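Local atomic coordinates of Slr0280 protein (Synechocystis sp., PDB entry 5H3K), a protein that is of unknown function but carries a phosphodiester glycosidase (NAGPA-type) domain, which suggests that it may cleave sugar phosphodiester bonds. Residues Arg228-Arg231 / Ser236-His239; Val238-Pro243 / Leu259-Arg264; Gly68-Gln71 / Thr76-Gly79; Gly291-Thr296 / Ala554-Gly559. All blocks are in the same frame, centred on the assembly; numbering follows the deposited sequence.

Contact 1: Arg228-Arg231 / Ser236-His239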
loop_
_atom_site.group_PDB
_atom_site.type_symbol
_atom_site.label_atom_id
_atom_site.label_comp_id
_atom_site.label_asym_id
_atom_site.label_seq_id
_atom_site.Cartn_x
_atom_site.Cartn_y
_atom_site.Cartn_z
ATOM N N ARG A 228 -6.211 -14.208 27.805
ATOM C CA ARG A 228 -6.680 -15.573 27.971
ATOM C C ARG A 228 -5.915 -16.464 27.027
ATOM O O ARG A 228 -5.714 -16.121 25.852
ATOM C CB ARG A 228 -8.171 -15.651 27.638
ATOM C CG ARG A 228 -8.856 -16.939 28.056
ATOM C CD ARG A 228 -10.356 -16.736 27.962
ATOM N NE ARG A 228 -11.127 -17.809 28.585
ATOM C CZ ARG A 228 -11.607 -17.749 29.822
ATOM N NH1 ARG A 228 -11.387 -16.665 30.565
ATOM N NH2 ARG A 228 -12.309 -18.767 30.308
ATOM N N LEU A 229 -5.498 -17.615 27.542
ATOM C CA LEU A 229 -4.733 -18.584 26.778
ATOM C C LEU A 229 -5.674 -19.520 26.021
ATOM O O LEU A 229 -6.663 -19.993 26.580
ATOM C CB LEU A 229 -3.858 -19.380 27.752
ATOM C CG LEU A 229 -2.624 -20.151 27.285
ATOM C CD1 LEU A 229 -1.965 -19.443 26.126
ATOM C CD2 LEU A 229 -1.636 -20.287 28.436
ATOM N N GLU A 230 -5.374 -19.775 24.748
ATOM C CA GLU A 230 -6.058 -20.826 23.991
ATOM C C GLU A 230 -5.036 -21.855 23.536
ATOM O O GLU A 230 -4.040 -21.516 22.880
ATOM C CB GLU A 230 -6.784 -20.270 22.763
ATOM C CG GLU A 230 -7.441 -21.364 21.903
ATOM C CD GLU A 230 -7.803 -20.904 20.492
ATOM O OE1 GLU A 230 -7.443 -19.765 20.114
ATOM O OE2 GLU A 230 -8.438 -21.684 19.743
ATOM N N ARG A 231 -5.277 -23.114 23.878
ATOM C CA ARG A 231 -4.408 -24.192 23.430
ATOM C C ARG A 231 -4.785 -24.561 22.002
ATOM O O ARG A 231 -5.973 -24.631 21.660
ATOM C CB ARG A 231 -4.531 -25.414 24.348
ATOM C CG ARG A 231 -3.683 -25.343 25.611
ATOM C CD ARG A 231 -4.290 -24.437 26.671
ATOM N NE ARG A 231 -3.553 -24.494 27.933
ATOM C CZ ARG A 231 -3.938 -23.890 29.054
ATOM N NH1 ARG A 231 -5.063 -23.194 29.080
ATOM N NH2 ARG A 231 -3.203 -23.993 30.155
ATOM N N SER A 236 0.019 -22.303 20.803
ATOM C CA SER A 236 -0.820 -21.629 21.779
ATOM C C SER A 236 -1.097 -20.213 21.301
ATOM O O SER A 236 -0.309 -19.627 20.548
ATOM C CB SER A 236 -0.131 -21.608 23.143
ATOM O OG SER A 236 0.263 -22.919 23.532
ATOM N N LYS A 237 -2.235 -19.671 21.713
ATOM C CA LYS A 237 -2.567 -18.285 21.417
ATOM C C LYS A 237 -2.858 -17.554 22.710
ATOM O O LYS A 237 -3.501 -18.104 23.604
ATOM C CB LYS A 237 -3.778 -18.220 20.485
ATOM C CG LYS A 237 -3.509 -18.834 19.125
ATOM C CD LYS A 237 -4.665 -18.606 18.166
ATOM C CE LYS A 237 -4.438 -19.411 16.889
ATOM N NZ LYS A 237 -5.378 -19.038 15.805
ATOM N N VAL A 238 -2.379 -16.318 22.810
ATOM C CA VAL A 238 -2.717 -15.475 23.943
ATOM C C VAL A 238 -3.589 -14.338 23.436
ATOM O O VAL A 238 -3.128 -13.472 22.680
ATOM C CB VAL A 238 -1.474 -14.909 24.635
ATOM C CG1 VAL A 238 -1.877 -14.203 25.935
ATOM C CG2 VAL A 238 -0.467 -16.023 24.933
ATOM N N HIS A 239 -4.856 -14.355 23.842
ATOM C CA HIS A 239 -5.854 -13.405 23.364
ATOM C C HIS A 239 -6.004 -12.232 24.309
ATOM O O HIS A 239 -6.297 -12.427 25.488
ATOM C CB HIS A 239 -7.198 -14.107 23.235
ATOM C CG HIS A 239 -7.202 -15.190 22.217
ATOM N ND1 HIS A 239 -7.507 -14.956 20.889
ATOM C CD2 HIS A 239 -6.908 -16.509 22.310
ATOM C CE1 HIS A 239 -7.413 -16.085 20.216
ATOM N NE2 HIS A 239 -7.043 -17.047 21.051
HETATM O O HOH W 1 -8.000 -19.090 17.598
#
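Arg228-Arg231 and Ser236-His239 run antiparallel, their short axes 4.7 Å apart at closest approach with 156° between their directions, as the two arms of a beta hairpin. Arg228 with His239 and Glu230 with Lys237 are the hydrogen-bonded pairs, each closed by two N-H to O=C bonds; Leu229 with Val238 and Arg231 with Ser236 are the non-hydrogen-bonded pairs between and beyond them. On the face that carries Leu229 and Val238, Leu229 CD1 rests 3.9 Å from Val238 CG2, and the same methyl comes close to the carbonyl O of Lys237. Ser236 turns its hydroxyl out of the hairpin, to the carbonyl of Ala192.

The other face is polar. Glu230 sets CG anti to its own N and stays extended, which carries the carboxylate across to the imidazole of the diagonal residue. His239 NE2 donates to Glu230 OE1 over 2.9 Å, reaching that oxygen on its anti side and 20° out of the carboxylate plane, with the two planes 35° apart. Lys237 lies alongside Glu230, its CD 3.6 Å from Glu230 OE1, while NZ continues past; a water donates to Glu230 OE1 and accepts from Lys237 NZ.

One carboxylate oxygen therefore serves both an imidazole N-H and a water tied to an ammonium group, and the negative charge of Glu230 would tend to favour a protonated His239.

Contact 2: Val238-Pro243 / Leu259-Arg264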
loop_
_atom_site.group_PDB
_atom_site.type_symbol
_atom_site.label_atom_id
_atom_site.label_comp_id
_atom_site.label_asym_id
_atom_site.label_seq_id
_atom_site.Cartn_x
_atom_site.Cartn_y
_atom_site.Cartn_z
ATOM N N VAL A 238 -2.379 -16.318 22.810
ATOM C CA VAL A 238 -2.717 -15.475 23.943
ATOM C C VAL A 238 -3.589 -14.338 23.436
ATOM O O VAL A 238 -3.128 -13.472 22.680
ATOM C CB VAL A 238 -1.474 -14.909 24.635
ATOM C CG1 VAL A 238 -1.877 -14.203 25.935
ATOM C CG2 VAL A 238 -0.467 -16.023 24.933
ATOM N N HIS A 239 -4.856 -14.355 23.842
ATOM C CA HIS A 239 -5.854 -13.405 23.364
ATOM C C HIS A 239 -6.004 -12.232 24.309
ATOM O O HIS A 239 -6.297 -12.427 25.488
ATOM C CB HIS A 239 -7.198 -14.107 23.235
ATOM C CG HIS A 239 -7.202 -15.190 22.217
ATOM N ND1 HIS A 239 -7.507 -14.956 20.889
ATOM C CD2 HIS A 239 -6.908 -16.509 22.310
ATOM C CE1 HIS A 239 -7.413 -16.085 20.216
ATOM N NE2 HIS A 239 -7.043 -17.047 21.051
ATOM N N PHE A 240 -5.819 -11.018 23.790
ATOM C CA PHE A 240 -5.857 -9.808 24.613
ATOM C C PHE A 240 -7.058 -8.933 24.325
ATOM O O PHE A 240 -7.413 -8.694 23.162
ATOM C CB PHE A 240 -4.604 -8.951 24.381
ATOM C CG PHE A 240 -3.352 -9.525 24.982
ATOM C CD1 PHE A 240 -2.604 -10.473 24.293
ATOM C CD2 PHE A 240 -2.925 -9.119 26.239
ATOM C CE1 PHE A 240 -1.441 -11.013 24.857
ATOM C CE2 PHE A 240 -1.759 -9.648 26.812
ATOM C CZ PHE A 240 -1.017 -10.594 26.119
ATOM N N GLN A 241 -7.654 -8.424 25.398
ATOM C CA GLN A 241 -8.595 -7.322 25.320
ATOM C C GLN A 241 -7.903 -6.088 25.915
ATOM O O GLN A 241 -7.617 -6.033 27.113
ATOM C CB GLN A 241 -9.867 -7.650 26.096
ATOM C CG GLN A 241 -10.944 -6.577 25.990
ATOM C CD GLN A 241 -11.618 -6.564 24.623
ATOM O OE1 GLN A 241 -11.826 -7.618 24.015
ATOM N NE2 GLN A 241 -11.957 -5.371 24.134
ATOM N N LEU A 242 -7.624 -5.098 25.078
ATOM C CA LEU A 242 -6.815 -3.952 25.500
ATOM C C LEU A 242 -7.638 -2.689 25.671
ATOM O O LEU A 242 -8.617 -2.485 24.953
ATOM C CB LEU A 242 -5.718 -3.677 24.464
ATOM C CG LEU A 242 -4.722 -4.810 24.224
ATOM C CD1 LEU A 242 -3.778 -4.480 23.072
ATOM C CD2 LEU A 242 -3.943 -5.105 25.498
ATOM N N PRO A 243 -7.233 -1.826 26.613
ATOM C CA PRO A 243 -7.805 -0.479 26.690
ATOM C C PRO A 243 -7.598 0.239 25.356
ATOM O O PRO A 243 -6.605 -0.026 24.659
ATOM C CB PRO A 243 -6.964 0.200 27.777
ATOM C CG PRO A 243 -6.404 -0.919 28.596
ATOM C CD PRO A 243 -6.203 -2.061 27.639
ATOM N N LEU A 259 9.131 -15.077 26.131
ATOM C CA LEU A 259 8.466 -14.152 25.226
ATOM C C LEU A 259 7.857 -13.073 26.106
ATOM O O LEU A 259 7.067 -13.364 27.007
ATOM C CB LEU A 259 7.385 -14.848 24.389
ATOM C CG LEU A 259 6.815 -14.003 23.240
ATOM C CD1 LEU A 259 7.862 -13.796 22.151
ATOM C CD2 LEU A 259 5.548 -14.610 22.652
ATOM N N VAL A 260 8.246 -11.824 25.866
ATOM C CA VAL A 260 7.772 -10.715 26.674
ATOM C C VAL A 260 6.719 -9.930 25.897
ATOM O O VAL A 260 6.991 -9.430 24.802
ATOM C CB VAL A 260 8.934 -9.784 27.043
ATOM C CG1 VAL A 260 8.445 -8.651 27.921
ATOM C CG2 VAL A 260 10.016 -10.567 27.754
ATOM N N ILE A 261 5.517 -9.829 26.453
ATOM C CA ILE A 261 4.434 -9.100 25.788
ATOM C C ILE A 261 4.074 -7.843 26.563
ATOM O O ILE A 261 3.501 -7.916 27.648
ATOM C CB ILE A 261 3.177 -9.970 25.645
ATOM C CG1 ILE A 261 3.500 -11.246 24.870
ATOM C CG2 ILE A 261 2.061 -9.190 24.958
ATOM C CD1 ILE A 261 2.428 -12.340 25.017
ATOM N N ASP A 262 4.413 -6.683 26.012
ATOM C CA ASP A 262 4.131 -5.427 26.691
ATOM C C ASP A 262 2.908 -4.744 26.067
ATOM O O ASP A 262 2.813 -4.619 24.843
ATOM C CB ASP A 262 5.348 -4.499 26.632
ATOM C CG ASP A 262 6.542 -5.044 27.395
ATOM O OD1 ASP A 262 6.343 -5.674 28.447
ATOM O OD2 ASP A 262 7.688 -4.837 26.947
ATOM N N ALA A 263 1.973 -4.319 26.911
ATOM C CA ALA A 263 0.824 -3.533 26.453
ATOM C C ALA A 263 1.060 -2.068 26.809
ATOM O O ALA A 263 1.178 -1.719 27.984
ATOM C CB ALA A 263 -0.469 -4.041 27.076
ATOM N N ARG A 264 1.144 -1.209 25.796
ATOM C CA ARG A 264 1.442 0.206 26.018
ATOM C C ARG A 264 0.916 1.053 24.859
ATOM O O ARG A 264 0.657 0.532 23.769
ATOM C CB ARG A 264 2.959 0.411 26.203
ATOM C CG ARG A 264 3.789 0.030 24.980
ATOM C CD ARG A 264 5.285 -0.049 25.294
ATOM N NE ARG A 264 5.798 1.213 25.816
ATOM C CZ ARG A 264 7.018 1.374 26.316
ATOM N NH1 ARG A 264 7.859 0.350 26.354
ATOM N NH2 ARG A 264 7.393 2.556 26.779
#
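Phe240 swings CG to the side of its own backbone N (chi1 -73°), which sends the ring across toward Ile261, while Ile261 holds CG2 anti to its N and CG1 beside it (chi1 -58°), presenting two methyls to the far end of the ring, at CZ and CE1. The outer ring atoms do the touching: Phe240 CZ is 3.6 Å from Ile261 CG2, and Phe240 CE1 follows at 3.9 Å from the same methyl. Ile261 CD1 reaches the same corner, 4.0 Å from Phe240 CZ. The approach of CG2 to the ring is slanting, and the two side chains meet at an oblique angle.

Two residues further along each segment, just past the end of strand 235-241 on one side, Leu242 and Ala263 repeat the meeting on a smaller scale, Leu242 CD2 standing 4.0 Å from Ala263 CB. Even here the backbones stay well apart, with 7.7 Å between the CA atoms of Leu242 and Ala263, and no hydrogen bond joins the segments. This is the packing of two beta sheets face to face: strand 235-241 belongs to one four-stranded antiparallel sheet and strand 258-264 to another, with apolar side chains filling the layer between.

Phe240 also touches Val167 and Leu248, both on strands of the second sheet. With alanine in place of Phe240, the CG2 and CD1 methyls of Ile261 would probably lose their aromatic partner and a gap would open between the sheets. On the far side of strand 258-264, Asp262 points away from this layer and forms a salt bridge with Arg166.

Contact 3: Gly68-Gln71 / Thr76-Gly79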
loop_
_atom_site.group_PDB
_atom_site.type_symbol
_atom_site.label_atom_id
_atom_site.label_comp_id
_atom_site.label_asym_id
_atom_site.label_seq_id
_atom_site.Cartn_x
_atom_site.Cartn_y
_atom_site.Cartn_z
ATOM N N GLY A 68 13.754 -18.380 -0.376
ATOM C CA GLY A 68 14.576 -18.908 -1.448
ATOM C C GLY A 68 15.751 -19.679 -0.874
ATOM O O GLY A 68 16.210 -19.392 0.234
ATOM N N GLN A 69 16.224 -20.672 -1.622
ATOM C CA GLN A 69 17.387 -21.445 -1.219
ATOM C C GLN A 69 18.428 -21.407 -2.320
ATOM O O GLN A 69 18.091 -21.452 -3.506
ATOM C CB GLN A 69 16.999 -22.893 -0.887
ATOM C CG GLN A 69 16.321 -23.049 0.460
ATOM C CD GLN A 69 15.916 -24.483 0.761
ATOM O OE1 GLN A 69 15.582 -25.253 -0.143
ATOM N NE2 GLN A 69 15.949 -24.850 2.038
ATOM N N TRP A 70 19.694 -21.306 -1.922
ATOM C CA TRP A 70 20.782 -21.238 -2.887
ATOM C C TRP A 70 22.036 -21.939 -2.376
ATOM O O TRP A 70 22.106 -22.345 -1.214
ATOM C CB TRP A 70 21.099 -19.782 -3.247
ATOM C CG TRP A 70 21.628 -18.972 -2.101
ATOM C CD1 TRP A 70 22.937 -18.746 -1.791
ATOM C CD2 TRP A 70 20.855 -18.275 -1.117
ATOM N NE1 TRP A 70 23.028 -17.945 -0.676
ATOM C CE2 TRP A 70 21.764 -17.650 -0.237
ATOM C CE3 TRP A 70 19.483 -18.132 -0.883
ATOM C CZ2 TRP A 70 21.344 -16.880 0.853
ATOM C CZ3 TRP A 70 19.068 -17.365 0.201
ATOM C CH2 TRP A 70 19.995 -16.752 1.053
ATOM N N GLN A 71 23.022 -22.066 -3.262
ATOM C CA GLN A 71 24.298 -22.696 -2.944
ATOM C C GLN A 71 25.360 -21.662 -2.606
ATOM O O GLN A 71 25.599 -20.729 -3.376
ATOM C CB GLN A 71 24.782 -23.512 -4.143
ATOM C CG GLN A 71 24.381 -24.967 -4.134
ATOM C CD GLN A 71 25.561 -25.870 -4.444
ATOM O OE1 GLN A 71 26.268 -26.309 -3.535
ATOM N NE2 GLN A 71 25.797 -26.130 -5.731
ATOM N N THR A 76 23.828 -25.550 1.208
ATOM C CA THR A 76 22.516 -25.006 0.887
ATOM C C THR A 76 22.119 -23.951 1.925
ATOM O O THR A 76 22.056 -24.237 3.124
ATOM C CB THR A 76 21.447 -26.108 0.847
ATOM O OG1 THR A 76 21.823 -27.096 -0.117
ATOM C CG2 THR A 76 20.094 -25.528 0.466
ATOM N N ARG A 77 21.867 -22.727 1.468
ATOM C CA ARG A 77 21.459 -21.659 2.372
ATOM C C ARG A 77 19.980 -21.396 2.190
ATOM O O ARG A 77 19.447 -21.575 1.094
ATOM C CB ARG A 77 22.246 -20.373 2.100
ATOM C CG ARG A 77 23.762 -20.521 2.170
ATOM C CD ARG A 77 24.241 -20.846 3.580
ATOM N NE ARG A 77 25.699 -20.892 3.647
ATOM C CZ ARG A 77 26.468 -19.833 3.896
ATOM N NH1 ARG A 77 25.917 -18.644 4.112
ATOM N NH2 ARG A 77 27.789 -19.961 3.933
ATOM N N THR A 78 19.318 -20.978 3.264
ATOM C CA THR A 78 17.906 -20.624 3.189
ATOM C C THR A 78 17.713 -19.180 3.592
ATOM O O THR A 78 18.197 -18.744 4.652
ATOM C CB THR A 78 17.039 -21.504 4.104
ATOM O OG1 THR A 78 17.266 -22.885 3.793
ATOM C CG2 THR A 78 15.551 -21.173 3.900
ATOM N N GLY A 79 17.003 -18.438 2.745
ATOM C CA GLY A 79 16.721 -17.038 2.998
ATOM C C GLY A 79 15.222 -16.794 3.073
ATOM O O GLY A 79 14.458 -17.430 2.355
HETATM O O HOH W 2 25.010 -27.563 -1.001
#
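A beta hairpin in the N-terminal part of the chain, made by strands 61-72 and 75-81, brings Gly68-Gln71 against Thr76-Gly79. The arms are antiparallel, 4.6 Å apart at the nearest point of their short axes. Gly68 with Gly79 and Trp70 with Arg77 are hydrogen-bonded pairs with two backbone bonds each; Gln69 with Thr78 and Gln71 with Thr76 are the non-hydrogen-bonded ones.

Trp70 dominates the face it shares with Arg77. Its CG sits between the backbone N and the carbonyl carbon (chi1 65°), a torsion that lays the indole over the neighbouring strand instead of standing it off. Arg77 CB lies over one face, 3.9 Å from the centroid of the five-membered ring and 23° off its normal, a CH-pi contact. The six-membered end of the indole reaches on to Gly79, with Trp70 CZ3 3.4 Å from Gly79 N; a beta carbon on Gly79 would run into that ring atom, which makes the missing side chain part of the fit. Beyond the ring, Arg77 bends at chi2 and sends its guanidinium to a salt bridge with Asp126, while Trp70 NE1 donates to Glu72 and Arg117 makes a cation-pi contact with the indole.

On the reverse face Gln69 and Thr78 run alongside each other. Gln69 NE2 donates to two acceptors, the carbonyl O of Leu137 and the Thr78 hydroxyl: the bond from Gln69 NE2 to Thr78 OG1 spans 2.9 Å, with that oxygen only 10° out of the amide plane.

Contact 4: Gly291-Thr296 / Ala554-Gly559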
loop_
_atom_site.group_PDB
_atom_site.type_symbol
_atom_site.label_atom_id
_atom_site.label_comp_id
_atom_site.label_asym_id
_atom_site.label_seq_id
_atom_site.Cartn_x
_atom_site.Cartn_y
_atom_site.Cartn_z
ATOM N N GLY A 291 0.033 16.483 19.295
ATOM C CA GLY A 291 0.414 15.240 19.941
ATOM C C GLY A 291 1.564 14.510 19.273
ATOM O O GLY A 291 2.207 15.036 18.367
ATOM N N GLN A 292 1.819 13.287 19.733
ATOM C CA GLN A 292 2.937 12.477 19.247
ATOM C C GLN A 292 2.386 11.349 18.377
ATOM O O GLN A 292 1.560 10.556 18.836
ATOM C CB GLN A 292 3.716 11.892 20.428
ATOM C CG GLN A 292 4.868 10.976 20.021
ATOM C CD GLN A 292 5.777 10.591 21.179
ATOM O OE1 GLN A 292 5.495 9.649 21.923
ATOM N NE2 GLN A 292 6.884 11.315 21.325
ATOM N N PHE A 293 2.820 11.297 17.116
ATOM C CA PHE A 293 2.272 10.341 16.150
ATOM C C PHE A 293 3.308 9.321 15.730
ATOM O O PHE A 293 4.344 9.688 15.167
ATOM C CB PHE A 293 1.805 11.066 14.879
ATOM C CG PHE A 293 0.595 11.944 15.072
ATOM C CD1 PHE A 293 0.713 13.211 15.636
ATOM C CD2 PHE A 293 -0.660 11.514 14.646
ATOM C CE1 PHE A 293 -0.411 14.032 15.797
ATOM C CE2 PHE A 293 -1.787 12.319 14.800
ATOM C CZ PHE A 293 -1.668 13.584 15.381
ATOM N N PRO A 294 3.034 8.029 15.972
ATOM C CA PRO A 294 3.902 7.013 15.361
ATOM C C PRO A 294 3.700 7.049 13.845
ATOM O O PRO A 294 2.549 7.028 13.388
ATOM C CB PRO A 294 3.379 5.689 15.942
ATOM C CG PRO A 294 2.580 6.086 17.170
ATOM C CD PRO A 294 1.990 7.438 16.825
ATOM N N VAL A 295 4.790 7.140 13.081
ATOM C CA VAL A 295 4.714 7.217 11.623
ATOM C C VAL A 295 5.648 6.213 10.946
ATOM O O VAL A 295 6.814 6.062 11.332
ATOM C CB VAL A 295 5.038 8.650 11.116
ATOM C CG1 VAL A 295 5.111 8.693 9.601
ATOM C CG2 VAL A 295 3.993 9.651 11.606
ATOM N N THR A 296 5.132 5.511 9.938
ATOM C CA THR A 296 5.938 4.605 9.139
ATOM C C THR A 296 6.251 5.238 7.790
ATOM O O THR A 296 5.355 5.757 7.104
ATOM C CB THR A 296 5.199 3.287 8.862
ATOM O OG1 THR A 296 4.593 2.806 10.068
ATOM C CG2 THR A 296 6.169 2.249 8.327
ATOM N N ALA A 554 -6.606 10.493 18.813
ATOM C CA ALA A 554 -7.136 10.123 17.504
ATOM C C ALA A 554 -6.099 10.222 16.379
ATOM O O ALA A 554 -4.948 10.641 16.594
ATOM C CB ALA A 554 -8.357 10.968 17.179
ATOM N N GLY A 555 -6.516 9.831 15.175
ATOM C CA GLY A 555 -5.690 10.001 13.987
ATOM C C GLY A 555 -5.597 11.482 13.648
ATOM O O GLY A 555 -6.266 12.311 14.268
ATOM N N ALA A 556 -4.762 11.823 12.674
ATOM C CA ALA A 556 -4.511 13.227 12.351
ATOM C C ALA A 556 -5.651 13.847 11.561
ATOM O O ALA A 556 -6.288 13.175 10.761
ATOM C CB ALA A 556 -3.202 13.368 11.568
ATOM N N SER A 557 -5.902 15.138 11.792
ATOM C CA SER A 557 -6.696 15.948 10.882
ATOM C C SER A 557 -5.831 16.245 9.666
ATOM O O SER A 557 -4.636 15.959 9.677
ATOM C CB SER A 557 -7.108 17.267 11.542
ATOM O OG SER A 557 -5.972 18.093 11.756
ATOM N N LEU A 558 -6.422 16.812 8.615
ATOM C CA LEU A 558 -5.636 17.177 7.427
ATOM C C LEU A 558 -4.528 18.193 7.755
ATOM O O LEU A 558 -3.401 18.082 7.257
ATOM C CB LEU A 558 -6.535 17.709 6.300
ATOM C CG LEU A 558 -7.518 16.730 5.654
ATOM C CD1 LEU A 558 -8.515 17.514 4.793
ATOM C CD2 LEU A 558 -6.777 15.686 4.822
ATOM N N GLY A 559 -4.843 19.186 8.584
ATOM C CA GLY A 559 -3.851 20.173 8.978
ATOM C C GLY A 559 -2.710 19.582 9.786
ATOM O O GLY A 559 -1.535 19.932 9.589
#
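Phe293, on strand 291-300 of a large antiparallel sheet, packs against Ala554-Ala556, the loop that leads into helix 558-567 within the range matched to the phosphodiester glycosidase family. From CB, which points toward the loop, the side chain turns CG to the flank of its own N (chi1 -69°), and the ring then runs out to meet the loop with CE2 and CZ. CE2 does most of the touching: Phe293 CE2 lies 3.7 Å from Ala556 CB and equally far from Ala556 N. The carbonyl carbon of Gly555 stands at the ring edge near its plane, 4.1 Å from Phe293 CE2, and the carbonyl O of Ala554 is 4.0 Å from the same atom on a slanting approach. That oxygen and the Gly555 carbonyl each accept a bond from the guanidinium of Arg550.

Ile564 of the helix touches both Phe293 and Ala556, so the ring belongs to the apolar layer between sheet and helix. A serine in its place would probably leave the Ala556 methyl and Ile564 without the ring they pack against. The end of the ring, Phe293 CZ, finishes 4.1 Å from Ala556 CB.

How the contacts relate
From the N terminus, contact 3 comes first and closes a tight hairpin, with four residues between its segments. Contact 1 closes another short hairpin much later, and contact 2 starts on the strand where contact 1 ends, sharing Val238 and His239 and closing a loop of 15 residues. Contact 1 pairs neighbours within one four-stranded sheet; contact 2 ties that sheet to a facing one. Contact 4 then spans 257 residues and joins the large sheet to the loop before helix 558-567. None encloses another: apart from the overlap of contacts 1 and 2 they follow in series. Contacts 2 and 4 come within about 9 Å (nearest atoms), whereas contact 3 stays at least about 21 Å from the others.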